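Local coordinates for protein ciona betagamma-crystallin (Ciona intestinalis, PDB 2BV2) that binds calcium ions and serves as a structural component of the neuroectodermal visual system, as a member of the beta/gamma-crystallin family, at residues V46-D49 with G54-Y57. Sequence-based numbering, arbitrary orientation.
Sequences VFDD and GPSY. With CA (calcium ion), chain D.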
loop_
_atom_site.group_PDB
_atom_site.type_symbol
_atom_site.label_atom_id
_atom_site.label_comp_id
_atom_site.label_asym_id
_atom_site.label_seq_id
_atom_site.Cartn_x
_atom_site.Cartn_y
_atom_site.Cartn_z
ATOM N N VAL A 46 -4.202 4.182 -1.727
ATOM C CA VAL A 46 -2.808 3.981 -2.044
ATOM C C VAL A 46 -2.577 4.508 -3.456
ATOM O O VAL A 46 -3.438 4.384 -4.305
ATOM C CB VAL A 46 -2.377 2.496 -1.898
ATOM C CG1 VAL A 46 -2.557 2.051 -0.455
ATOM C CG2 VAL A 46 -3.134 1.602 -2.850
ATOM N N PHE A 47 -1.411 5.109 -3.675
ATOM C CA PHE A 47 -1.127 5.852 -4.889
ATOM C C PHE A 47 0.170 5.388 -5.529
ATOM O O PHE A 47 1.132 5.114 -4.827
ATOM C CB PHE A 47 -0.957 7.326 -4.551
ATOM C CG PHE A 47 -2.156 7.959 -3.916
ATOM C CD1 PHE A 47 -3.042 8.703 -4.676
ATOM C CD2 PHE A 47 -2.358 7.890 -2.539
ATOM C CE1 PHE A 47 -4.135 9.306 -4.092
ATOM C CE2 PHE A 47 -3.445 8.498 -1.952
ATOM C CZ PHE A 47 -4.327 9.208 -2.720
ATOM N N ASP A 48 0.201 5.359 -6.866
ATOM C CA ASP A 48 1.416 5.019 -7.608
ATOM C C ASP A 48 2.458 6.139 -7.769
ATOM O O ASP A 48 3.595 5.840 -8.151
ATOM C CB ASP A 48 1.065 4.446 -8.981
ATOM C CG ASP A 48 0.422 3.077 -8.887
ATOM O OD1 ASP A 48 0.414 2.489 -7.781
ATOM O OD2 ASP A 48 -0.076 2.584 -9.919
ATOM N N ASP A 49 2.098 7.397 -7.502
ATOM C CA ASP A 49 3.081 8.470 -7.402
ATOM C C ASP A 49 3.226 8.892 -5.950
ATOM O O ASP A 49 2.380 8.575 -5.098
ATOM C CB ASP A 49 2.711 9.707 -8.243
ATOM C CG ASP A 49 2.764 9.454 -9.750
ATOM O OD1 ASP A 49 3.232 8.361 -10.181
ATOM O OD2 ASP A 49 2.339 10.385 -10.494
ATOM N N GLY A 54 -0.916 10.516 -8.758
ATOM C CA GLY A 54 -0.837 9.363 -9.674
ATOM C C GLY A 54 -2.009 8.401 -9.458
ATOM O O GLY A 54 -2.884 8.640 -8.625
ATOM N N PRO A 55 -2.037 7.297 -10.217
ATOM C CA PRO A 55 -3.079 6.289 -10.082
ATOM C C PRO A 55 -3.375 5.970 -8.606
ATOM O O PRO A 55 -2.446 5.740 -7.837
ATOM C CB PRO A 55 -2.477 5.088 -10.799
ATOM C CG PRO A 55 -1.643 5.688 -11.862
ATOM C CD PRO A 55 -1.067 6.948 -11.271
ATOM N N SER A 56 -4.655 5.963 -8.231
ATOM C CA SER A 56 -5.057 5.788 -6.828
ATOM C C SER A 56 -6.027 4.612 -6.715
ATOM O O SER A 56 -6.729 4.269 -7.674
ATOM C CB SER A 56 -5.699 7.055 -6.255
ATOM O OG SER A 56 -6.976 7.287 -6.814
ATOM N N TYR A 57 -6.037 4.002 -5.536
ATOM C CA TYR A 57 -6.788 2.774 -5.288
ATOM C C TYR A 57 -7.337 2.808 -3.872
ATOM O O TYR A 57 -6.585 3.064 -2.920
ATOM C CB TYR A 57 -5.917 1.535 -5.475
ATOM C CG TYR A 57 -5.122 1.548 -6.755
ATOM C CD1 TYR A 57 -5.691 1.171 -7.950
ATOM C CD2 TYR A 57 -3.787 1.919 -6.757
ATOM C CE1 TYR A 57 -4.965 1.185 -9.112
ATOM C CE2 TYR A 57 -3.058 1.918 -7.911
ATOM C CZ TYR A 57 -3.653 1.558 -9.081
ATOM O OH TYR A 57 -2.949 1.562 -10.246
HETATM CA CA CA D . 5.431 4.475 -7.892
#
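Tyr57 lies against Asp48 with its ring and the carboxylate planes turned 53° apart, and its OH donates a hydrogen bond of 3.1 Å to Asp48 OD2. The hydroxyl comes in from above the carboxylate plane, 41° out of it, while OD1 sits at the ring edge beside CE2. With CG of Tyr57 anti to its carbonyl carbon (chi1 -48°), the ring runs back past Val46 O to meet the aspartate. Pro55 CB approaches from the same side of the carboxylate as the hydroxyl, 3.6 Å from Asp48 OD2. On this face Val46 CG2 touches Tyr57 CB, the two side chains crossing at about a right angle, and Trp70 meets the tyrosine ring edge-to-face. A leucine in place of Tyr57 would probably leave Asp48 OD2 without its hydroxyl donor and the carboxylate freer to turn.

Phe47 and Ser56 occupy the other face as a non-hydrogen-bonded pair. Ser56 CB lies 3.5 Å from Phe47 CE1, approaching the ring obliquely, and Gly54 O comes up to the ring edge in its plane. Two backbone bonds join Val46 and Tyr57, N to O each way; beyond the Phe47-Ser56 pair, Asp48 N reaches Pro55 O at 2.8 Å in a nearly straight bond. Gly54 has positive phi, and a side chain there would run into the Asp49 carboxylate.

The backbone of Asp48 also faces the metal: its O binds calcium at 2.3 Å, alongside Asp32 OD1, Glu76 O and Ser78 OG. Asp48 thus ties its side chain to the 54-57 arm while its carbonyl serves the ion. This is the antiparallel hairpin of strands 44-47 and 56-59 in the second Greek key motif of a beta/gamma-crystallin domain, with a calcium site at the corner the chain turns at Asp48.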